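Local structure of BH0493 protein (Bacillus halodurans C-125, 2QEE) at residues His168-Asp174 and Pro219-Ser225; Val206-Thr211 and Asp244-Val249; Pro256-Gly262 and Lys297-Leu303. The protein is a putative metal-dependent hydrolase of the amidohydrolase superfamily and binds zinc. All coordinates share one frame; numbering follows the deposited sequence.

Contacts 1 and 3 lie in the buried sheet, where parallel strands pair, whereas contact 2 is a partly buried seam between two helices outside it. Strands 222-226 and 257-264 are neighbours, so the pairing of contact 1 passes on to that of contact 3, probably through M222 O to A258 N and V224 O to M260 N. Contact 2 joins the helices that precede and follow strand 222-226, and L246 links it to both sheet contacts by packing on L173 and F257. Main-chain hydrogen bonds dominate contacts 1 and 3, and contact 1 adds a carboxylate; contact 2 depends on aliphatic carbons, including those of a lysine.

Contact 1 of 3, residues His168-Asp174 and Pro219-Ser225; sequences HAALRLD and PVYMAVS
L171 and M222 sit side by side on neighbouring parallel strands, with L171 CD2 4.0 Å from M222 CG. L173 CD1 meets M222 CB from another direction, and P219 CB backs onto L171 CB. Helix 200-217 covers this apolar group through L210, W213 and M217, so it is closely enclosed. On the side of A223, whose CB lies at the ring edge, Y221 has CG between its backbone N and carbonyl carbon (chi1 55°), which brings the ring to A170; A170 CB stands over one ring face, 3.9 Å from the centroid, while Y221 OH bonds to M27 O. The main chains alternate as donors: L171 N to Y221 O, A223 N to L171 O at 2.8 Å, and L173 N to A223 O, where the donor approaches almost end-on to the carbonyl.

The end at R172 and S225 is looser and partly exposed, although D174 itself is buried. D174 OD2 accepts S225 N at 3.3 Å, well out of the carboxylate plane, and lies only 2.5 Å from S225 OG, a doubtful distance since S225 has two conformers. The R172 guanidinium has D174 CG over the rim of one face, a salt bridge by charge alone with no N-H pointing at the carboxylate, and NH1 pairs with D147. Y221 next to H28 and R172 near H30, both zinc ligands, place this strand pair at the metal site, consistent with the (beta/alpha)8 barrel of the amidohydrolase superfamily.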
loop_
_atom_site.group_PDB
_atom_site.type_symbol
_atom_site.label_atom_id
_atom_site.label_comp_id
_atom_site.label_asym_id
_atom_site.label_seq_id
_atom_site.Cartn_x
_atom_site.Cartn_y
_atom_site.Cartn_z
ATOM N N HIS C 168 -19.012 26.921 10.979
ATOM C CA HIS C 168 -20.062 26.518 10.099
ATOM C C HIS C 168 -20.629 25.185 10.552
ATOM O O HIS C 168 -19.916 24.346 11.065
ATOM C CB HIS C 168 -19.601 26.415 8.641
ATOM C CG HIS C 168 -18.880 27.649 8.168
ATOM N ND1 HIS C 168 -19.515 28.660 7.471
ATOM C CD2 HIS C 168 -17.603 28.060 8.348
ATOM C CE1 HIS C 168 -18.640 29.622 7.203
ATOM N NE2 HIS C 168 -17.475 29.289 7.737
ATOM N N ALA C 169 -21.930 25.016 10.379
ATOM C CA ALA C 169 -22.603 23.764 10.806
ATOM C C ALA C 169 -22.486 22.643 9.798
ATOM O O ALA C 169 -22.526 22.857 8.576
ATOM C CB ALA C 169 -24.120 24.028 11.077
ATOM N N ALA C 170 -22.470 21.409 10.315
ATOM C CA ALA C 170 -22.683 20.251 9.469
ATOM C C ALA C 170 -23.556 19.265 10.249
ATOM O O ALA C 170 -23.281 19.041 11.417
ATOM C CB ALA C 170 -21.333 19.553 9.090
ATOM N N LEU C 171 -24.576 18.743 9.599
ATOM C CA LEU C 171 -25.646 17.961 10.263
ATOM C C LEU C 171 -25.174 16.504 10.330
ATOM O O LEU C 171 -25.150 15.854 9.289
ATOM C CB LEU C 171 -26.961 18.081 9.458
ATOM C CG LEU C 171 -28.209 17.334 9.956
ATOM C CD1 LEU C 171 -28.438 17.629 11.466
ATOM C CD2 LEU C 171 -29.409 17.722 9.093
ATOM N N ARG C 172 -24.819 16.050 11.534
ATOM C CA ARG C 172 -24.338 14.675 11.773
ATOM C C ARG C 172 -25.548 13.771 11.969
ATOM O O ARG C 172 -26.389 14.040 12.839
ATOM C CB ARG C 172 -23.403 14.643 12.991
ATOM C CG ARG C 172 -22.900 13.238 13.354
ATOM C CD ARG C 172 -22.310 13.158 14.739
ATOM N NE ARG C 172 -21.629 11.873 14.918
ATOM C CZ ARG C 172 -22.210 10.815 15.467
ATOM N NH1 ARG C 172 -23.456 10.923 15.887
ATOM N NH2 ARG C 172 -21.549 9.661 15.599
ATOM N N LEU C 173 -25.622 12.697 11.188
ATOM C CA LEU C 173 -26.838 11.852 11.187
ATOM C C LEU C 173 -26.667 10.386 11.616
ATOM O O LEU C 173 -27.615 9.614 11.441
ATOM C CB LEU C 173 -27.519 11.935 9.833
ATOM C CG LEU C 173 -28.099 13.314 9.422
ATOM C CD1 LEU C 173 -28.587 13.276 8.006
ATOM C CD2 LEU C 173 -29.174 13.757 10.439
ATOM N N ASP C 174 -25.536 10.023 12.233
ATOM C CA ASP C 174 -25.248 8.627 12.602
ATOM C C ASP C 174 -26.445 7.960 13.363
ATOM O O ASP C 174 -26.875 6.877 12.978
ATOM C CB ASP C 174 -23.946 8.525 13.405
ATOM C CG ASP C 174 -22.733 8.919 12.548
ATOM O OD1 ASP C 174 -22.879 9.808 11.729
ATOM O OD2 ASP C 174 -21.671 8.324 12.676
ATOM N N PRO C 219 -26.728 23.803 7.454
ATOM C CA PRO C 219 -25.482 23.017 7.386
ATOM C C PRO C 219 -24.891 23.103 5.983
ATOM O O PRO C 219 -25.629 23.188 4.981
ATOM C CB PRO C 219 -25.988 21.580 7.680
ATOM C CG PRO C 219 -27.378 21.557 7.082
ATOM C CD PRO C 219 -27.924 22.939 7.462
ATOM N N VAL C 220 -23.556 23.032 5.893
ATOM C CA VAL C 220 -22.872 22.929 4.615
ATOM C C VAL C 220 -22.935 21.543 3.989
ATOM O O VAL C 220 -22.779 21.390 2.785
ATOM C CB VAL C 220 -21.393 23.471 4.748
ATOM C CG1 VAL C 220 -21.451 24.968 5.101
ATOM C CG2 VAL C 220 -20.657 22.738 5.774
ATOM N N TYR C 221 -23.136 20.518 4.817
ATOM C CA TYR C 221 -23.389 19.165 4.337
ATOM C C TYR C 221 -24.042 18.380 5.476
ATOM O O TYR C 221 -24.024 18.839 6.644
ATOM C CB TYR C 221 -22.085 18.459 3.803
ATOM C CG TYR C 221 -20.918 18.399 4.773
ATOM C CD1 TYR C 221 -20.895 17.428 5.794
ATOM C CD2 TYR C 221 -19.784 19.260 4.632
ATOM C CE1 TYR C 221 -19.821 17.339 6.745
ATOM C CE2 TYR C 221 -18.695 19.177 5.543
ATOM C CZ TYR C 221 -18.725 18.217 6.602
ATOM O OH TYR C 221 -17.652 18.114 7.467
ATOM N N MET C 222 -24.626 17.248 5.128
ATOM C CA MET C 222 -25.097 16.225 6.077
ATOM C C MET C 222 -24.084 15.073 6.066
ATOM O O MET C 222 -23.595 14.704 4.989
ATOM C CB MET C 222 -26.442 15.677 5.594
ATOM C CG MET C 222 -27.567 16.767 5.709
ATOM S SD MET C 222 -29.198 16.120 5.189
ATOM C CE MET C 222 -29.107 16.244 3.391
ATOM N N ALA C 223 -23.799 14.491 7.221
ATOM C CA ALA C 223 -22.689 13.524 7.275
ATOM C C ALA C 223 -23.091 12.269 8.028
ATOM O O ALA C 223 -23.930 12.323 8.963
ATOM C CB ALA C 223 -21.534 14.144 7.977
ATOM N N VAL C 224 -22.372 11.183 7.730
ATOM C CA VAL C 224 -22.519 9.925 8.499
ATOM C C VAL C 224 -21.196 9.177 8.422
ATOM O O VAL C 224 -20.455 9.378 7.443
ATOM C CB VAL C 224 -23.677 9.092 7.953
ATOM C CG1 VAL C 224 -23.412 8.582 6.487
ATOM C CG2 VAL C 224 -23.980 7.903 8.899
ATOM N N SER C 225 -20.890 8.428 9.483
ATOM C CA SER C 225 -19.779 7.477 9.466
ATOM C C SER C 225 -20.346 6.080 9.344
ATOM O O SER C 225 -21.415 5.749 9.944
ATOM C CB SER C 225 -18.875 7.602 10.691
ATOM O OG SER C 225 -19.533 7.210 11.885
#

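Contact 2 of 3, residues Val206-Thr211 and Asp244-Val249; sequences VKRFLT and DCLLPV
K207 lies across C245, P248 and V249, joining helices 200-217 and 237-253, two neighbours in the outer helical layer of what is probably a (beta/alpha)8 barrel. The short axes approach to 9.0 Å and cross at -43°, so the helices run broadly in the same direction. From the backbone outward, K207 CB first faces V249 CG2. CG sits in the angle between that methyl and C245 CA, 3.8 Å from the latter. CD comes 4.0 Å from D244 O. A bend at chi3 (96°) turns CE back to V249 CG2, 3.9 Å away, and the extended last torsion carries NZ on to P248 CB, 4.0 Å away, at the partly solvent-exposed margin. The lysine thus contributes chiefly its methylenes, passing V249 in the opposite sense and meeting P248 at roughly a right angle.

On the side of V206 and L210 the seam is buried. V206 CG1 touches C245 SG at 3.8 Å, while L210 CD1 presses on the backbone at L246 CA, 3.9 Å away. L176, from helix 174-178, closes over V206 and L210, and W198 lies on C245 while bonding to the carboxylate of D244. Within the helix, K207 O receives T211 N and also T211 OG1 at 3.0 Å, the hydroxyl standing 40° out of the carbonyl plane.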
loop_
_atom_site.group_PDB
_atom_site.type_symbol
_atom_site.label_atom_id
_atom_site.label_comp_id
_atom_site.label_asym_id
_atom_site.label_seq_id
_atom_site.Cartn_x
_atom_site.Cartn_y
_atom_site.Cartn_z
ATOM N N VAL C 206 -39.685 11.591 8.523
ATOM C CA VAL C 206 -38.212 11.633 8.602
ATOM C C VAL C 206 -37.648 12.788 7.726
ATOM O O VAL C 206 -36.740 13.515 8.167
ATOM C CB VAL C 206 -37.564 10.245 8.300
ATOM C CG1 VAL C 206 -36.018 10.373 8.134
ATOM C CG2 VAL C 206 -37.857 9.282 9.447
ATOM N N LYS C 207 -38.162 12.961 6.506
ATOM C CA LYS C 207 -37.836 14.171 5.710
ATOM C C LYS C 207 -38.100 15.469 6.458
ATOM O O LYS C 207 -37.314 16.421 6.365
ATOM C CB LYS C 207 -38.599 14.188 4.407
ATOM C CG LYS C 207 -38.166 13.127 3.413
ATOM C CD LYS C 207 -39.087 13.068 2.224
ATOM C CE LYS C 207 -38.558 13.868 1.107
ATOM N NZ LYS C 207 -39.203 13.430 -0.164
ATOM N N ARG C 208 -39.183 15.522 7.228
ATOM C CA ARG C 208 -39.450 16.742 7.970
ATOM C C ARG C 208 -38.435 16.957 9.096
ATOM O O ARG C 208 -38.052 18.106 9.392
ATOM C CB ARG C 208 -40.923 16.801 8.459
ATOM C CG ARG C 208 -41.273 18.143 9.100
ATOM C CD ARG C 208 -42.770 18.232 9.421
ATOM N NE ARG C 208 -43.167 17.274 10.455
ATOM C CZ ARG C 208 -42.990 17.461 11.752
ATOM N NH1 ARG C 208 -42.460 18.590 12.196
ATOM N NH2 ARG C 208 -43.382 16.539 12.621
ATOM N N PHE C 209 -37.966 15.865 9.705
ATOM C CA PHE C 209 -36.932 15.947 10.708
ATOM C C PHE C 209 -35.672 16.582 10.041
ATOM O O PHE C 209 -35.095 17.560 10.548
ATOM C CB PHE C 209 -36.625 14.563 11.308
ATOM C CG PHE C 209 -35.462 14.566 12.251
ATOM C CD1 PHE C 209 -35.614 14.966 13.560
ATOM C CD2 PHE C 209 -34.172 14.181 11.808
ATOM C CE1 PHE C 209 -34.551 15.003 14.458
ATOM C CE2 PHE C 209 -33.074 14.194 12.699
ATOM C CZ PHE C 209 -33.254 14.626 14.036
ATOM N N LEU C 210 -35.268 16.028 8.901
ATOM C CA LEU C 210 -34.091 16.586 8.213
ATOM C C LEU C 210 -34.300 18.068 7.834
ATOM O O LEU C 210 -33.409 18.909 8.095
ATOM C CB LEU C 210 -33.752 15.771 6.978
ATOM C CG LEU C 210 -33.353 14.328 7.286
ATOM C CD1 LEU C 210 -33.256 13.548 5.945
ATOM C CD2 LEU C 210 -32.075 14.216 8.141
ATOM N N THR C 211 -35.473 18.386 7.266
ATOM C CA THR C 211 -35.717 19.730 6.777
ATOM C C THR C 211 -35.700 20.734 7.942
ATOM O O THR C 211 -35.215 21.878 7.798
ATOM C CB THR C 211 -37.082 19.800 6.020
ATOM O OG1 THR C 211 -37.003 18.949 4.869
ATOM C CG2 THR C 211 -37.351 21.237 5.562
ATOM N N ASP C 244 -35.017 6.963 0.517
ATOM C CA ASP C 244 -36.339 7.599 0.537
ATOM C C ASP C 244 -36.354 9.003 1.111
ATOM O O ASP C 244 -37.277 9.766 0.809
ATOM C CB ASP C 244 -37.351 6.751 1.327
ATOM C CG ASP C 244 -37.674 5.435 0.670
ATOM O OD1 ASP C 244 -37.445 5.267 -0.549
ATOM O OD2 ASP C 244 -38.170 4.545 1.422
ATOM N N CYS C 245 -35.373 9.357 1.948
ATOM C CA CYS C 245 -35.422 10.599 2.694
ATOM C C CYS C 245 -34.214 11.481 2.418
ATOM O O CYS C 245 -34.336 12.644 2.031
ATOM C CB CYS C 245 -35.546 10.347 4.206
ATOM S SG CYS C 245 -36.923 9.202 4.668
ATOM N N LEU C 246 -33.031 10.939 2.662
ATOM C CA LEU C 246 -31.847 11.798 2.738
ATOM C C LEU C 246 -31.496 12.305 1.344
ATOM O O LEU C 246 -31.256 13.490 1.195
ATOM C CB LEU C 246 -30.661 11.019 3.360
ATOM C CG LEU C 246 -29.452 11.904 3.624
ATOM C CD1 LEU C 246 -28.755 11.413 4.861
ATOM C CD2 LEU C 246 -28.516 11.928 2.375
ATOM N N LEU C 247 -31.418 11.409 0.358
ATOM C CA LEU C 247 -30.955 11.798 -0.986
ATOM C C LEU C 247 -31.929 12.809 -1.600
ATOM O O LEU C 247 -31.487 13.864 -2.083
ATOM C CB LEU C 247 -30.757 10.575 -1.884
ATOM C CG LEU C 247 -29.535 9.714 -1.489
ATOM C CD1 LEU C 247 -29.429 8.502 -2.386
ATOM C CD2 LEU C 247 -28.234 10.544 -1.517
ATOM N N PRO C 248 -33.269 12.520 -1.544
ATOM C CA PRO C 248 -34.194 13.558 -2.093
ATOM C C PRO C 248 -34.085 14.929 -1.405
ATOM O O PRO C 248 -34.057 15.951 -2.097
ATOM C CB PRO C 248 -35.593 12.977 -1.829
ATOM C CG PRO C 248 -35.375 11.482 -1.657
ATOM C CD PRO C 248 -33.997 11.319 -1.072
ATOM N N VAL C 249 -34.013 14.959 -0.073
ATOM C CA VAL C 249 -33.838 16.212 0.680
ATOM C C VAL C 249 -32.543 16.939 0.302
ATOM O O VAL C 249 -32.511 18.169 0.062
ATOM C CB VAL C 249 -33.974 16.016 2.213
ATOM C CG1 VAL C 249 -33.533 17.240 2.995
ATOM C CG2 VAL C 249 -35.412 15.652 2.587
#

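Contact 3 of 3, residues Pro256-Gly262 and Lys297-Leu303; sequences PFAMMIG and KFLVTML
M259 CE is at the apolar centre, on the face that carries F257, F298 and V300, resting 3.8 Å from V300 CG2 and 3.9 Å from F298 CD1. Its chain is bent at chi3 (-75°), which curls the methyl round toward the other strand. M259 CG also lies above one face of the F257 ring. F257 and F298 meet at an angle, F298 CE1 reaching the edge of the F257 ring close to its plane, 4.1 Å from F257 CD2. Farther along the same face I261 and M302 run side by side, I261 CG2 touching M302 CE at 3.8 Å.

The reverse face is packed by A258 against L299 and by M260 CG against T301 CG2, 3.8 Å apart. There M260 approaches the metal centre: the nearest atom of its side chain lies about 4 Å from the bound zinc. T301 OG1 is anti to the backbone N (chi1 -161°), which leaves the methyl for M260 while the hydroxyl bonds to F324 O.

Six main-chain hydrogen bonds stitch the strands, each strand donating three. M259 N to L299 O is 2.8 Å and nearly axial to the carbonyl, whereas T301 N to M259 O stretches to 3.2 Å. At the end of the pairing L303 N bonds to I261 O, and L303 CD2 lies against G262 O. At the opposite end K297 CB packs on P256 CB, and the lysine carries its charge away to F413 O.

This parallel pair belongs to the wall of what is probably a (beta/alpha)8 barrel. Strand 222-226 pairs with 257-264 on the other side, strand 321-323 with 298-302, and helix 284-292 covers M259, I261 and F298 through L289, V286 and L290.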
loop_
_atom_site.group_PDB
_atom_site.type_symbol
_atom_site.label_atom_id
_atom_site.label_comp_id
_atom_site.label_asym_id
_atom_site.label_seq_id
_atom_site.Cartn_x
_atom_site.Cartn_y
_atom_site.Cartn_z
ATOM N N PRO C 256 -24.514 18.614 -0.098
ATOM C CA PRO C 256 -23.804 17.311 -0.272
ATOM C C PRO C 256 -24.048 16.367 0.906
ATOM O O PRO C 256 -24.365 16.828 2.056
ATOM C CB PRO C 256 -22.308 17.696 -0.298
ATOM C CG PRO C 256 -22.257 19.189 -0.634
ATOM C CD PRO C 256 -23.569 19.764 -0.037
ATOM N N PHE C 257 -23.853 15.068 0.631
ATOM C CA PHE C 257 -23.872 14.018 1.647
ATOM C C PHE C 257 -22.422 13.552 1.887
ATOM O O PHE C 257 -21.773 13.080 0.936
ATOM C CB PHE C 257 -24.668 12.888 1.074
ATOM C CG PHE C 257 -24.880 11.730 2.023
ATOM C CD1 PHE C 257 -24.840 11.904 3.394
ATOM C CD2 PHE C 257 -25.132 10.469 1.499
ATOM C CE1 PHE C 257 -25.061 10.786 4.235
ATOM C CE2 PHE C 257 -25.356 9.365 2.345
ATOM C CZ PHE C 257 -25.289 9.552 3.706
ATOM N N ALA C 258 -21.948 13.696 3.108
ATOM C CA ALA C 258 -20.579 13.308 3.427
ATOM C C ALA C 258 -20.624 11.917 4.022
ATOM O O ALA C 258 -21.292 11.694 5.058
ATOM C CB ALA C 258 -19.946 14.267 4.405
ATOM N N MET C 259 -19.824 11.018 3.472
ATOM C CA MET C 259 -19.770 9.657 3.975
ATOM C C MET C 259 -18.336 9.367 4.409
ATOM O O MET C 259 -17.430 9.510 3.610
ATOM C CB MET C 259 -20.165 8.672 2.895
ATOM C CG MET C 259 -21.566 8.907 2.311
ATOM S SD MET C 259 -22.100 7.656 1.142
ATOM C CE MET C 259 -21.160 8.091 -0.272
ATOM N N MET C 260 -18.168 9.004 5.667
ATOM C CA MET C 260 -16.861 8.665 6.217
ATOM C C MET C 260 -16.885 7.159 6.467
ATOM O O MET C 260 -17.531 6.720 7.409
ATOM C CB MET C 260 -16.650 9.481 7.488
ATOM C CG MET C 260 -16.813 10.993 7.148
ATOM S SD MET C 260 -16.379 12.087 8.502
ATOM C CE MET C 260 -16.603 11.147 9.983
ATOM N N ILE C 261 -16.208 6.388 5.601
ATOM C CA ILE C 261 -16.494 4.978 5.519
ATOM C C ILE C 261 -15.290 4.166 6.053
ATOM O O ILE C 261 -14.151 4.440 5.686
ATOM C CB ILE C 261 -16.756 4.585 4.065
ATOM C CG1 ILE C 261 -18.049 5.261 3.534
ATOM C CG2 ILE C 261 -16.871 3.028 3.950
ATOM C CD1 ILE C 261 -18.149 5.292 1.975
ATOM N N GLY C 262 -15.548 3.153 6.887
ATOM C CA GLY C 262 -14.486 2.169 7.205
ATOM C C GLY C 262 -14.249 1.960 8.697
ATOM O O GLY C 262 -13.398 1.140 9.067
ATOM N N LYS C 297 -24.564 15.512 -4.678
ATOM C CA LYS C 297 -23.081 15.656 -4.444
ATOM C C LYS C 297 -22.649 14.858 -3.208
ATOM O O LYS C 297 -23.340 14.872 -2.189
ATOM C CB LYS C 297 -22.751 17.136 -4.243
ATOM C CG LYS C 297 -22.912 17.881 -5.603
ATOM C CD LYS C 297 -22.411 19.277 -5.561
ATOM C CE LYS C 297 -23.370 20.167 -4.834
ATOM N NZ LYS C 297 -23.060 21.614 -5.163
ATOM N N PHE C 298 -21.466 14.201 -3.285
ATOM C CA PHE C 298 -21.034 13.351 -2.213
ATOM C C PHE C 298 -19.593 13.708 -1.840
ATOM O O PHE C 298 -18.721 13.827 -2.742
ATOM C CB PHE C 298 -21.051 11.895 -2.687
ATOM C CG PHE C 298 -22.414 11.421 -3.112
ATOM C CD1 PHE C 298 -23.232 10.766 -2.161
ATOM C CD2 PHE C 298 -22.903 11.645 -4.402
ATOM C CE1 PHE C 298 -24.502 10.339 -2.531
ATOM C CE2 PHE C 298 -24.212 11.192 -4.762
ATOM C CZ PHE C 298 -24.973 10.545 -3.800
ATOM N N LEU C 299 -19.370 13.912 -0.552
ATOM C CA LEU C 299 -18.008 14.108 -0.032
ATOM C C LEU C 299 -17.634 12.779 0.586
ATOM O O LEU C 299 -18.417 12.242 1.373
ATOM C CB LEU C 299 -18.025 15.202 1.032
ATOM C CG LEU C 299 -18.111 16.641 0.499
ATOM C CD1 LEU C 299 -18.726 17.530 1.653
ATOM C CD2 LEU C 299 -16.703 17.165 0.140
ATOM N N VAL C 300 -16.460 12.223 0.270
ATOM C CA VAL C 300 -16.101 10.906 0.862
ATOM C C VAL C 300 -14.684 10.923 1.359
ATOM O O VAL C 300 -13.802 11.475 0.679
ATOM C CB VAL C 300 -16.252 9.796 -0.200
ATOM C CG1 VAL C 300 -15.822 8.351 0.339
ATOM C CG2 VAL C 300 -17.708 9.701 -0.708
ATOM N N THR C 301 -14.492 10.354 2.531
ATOM C CA THR C 301 -13.168 9.999 3.047
ATOM C C THR C 301 -13.268 8.547 3.544
ATOM O O THR C 301 -14.352 8.122 4.010
ATOM C CB THR C 301 -12.687 10.988 4.135
ATOM O OG1 THR C 301 -11.262 10.896 4.298
ATOM C CG2 THR C 301 -13.366 10.793 5.522
ATOM N N MET C 302 -12.153 7.803 3.470
ATOM C CA MET C 302 -12.224 6.368 3.824
ATOM C C MET C 302 -11.130 6.038 4.806
ATOM O O MET C 302 -10.079 6.676 4.811
ATOM C CB MET C 302 -12.157 5.432 2.618
ATOM C CG MET C 302 -13.376 5.614 1.688
ATOM S SD MET C 302 -13.486 4.543 0.304
ATOM C CE MET C 302 -14.259 3.086 1.178
ATOM N N LEU C 303 -11.396 5.038 5.639
ATOM C CA LEU C 303 -10.472 4.823 6.771
ATOM C C LEU C 303 -9.329 3.821 6.493
ATOM O O LEU C 303 -8.281 3.876 7.174
ATOM C CB LEU C 303 -11.266 4.359 8.005
ATOM C CG LEU C 303 -10.550 4.371 9.362
ATOM C CD1 LEU C 303 -9.937 5.710 9.782
ATOM C CD2 LEU C 303 -11.607 3.902 10.474
#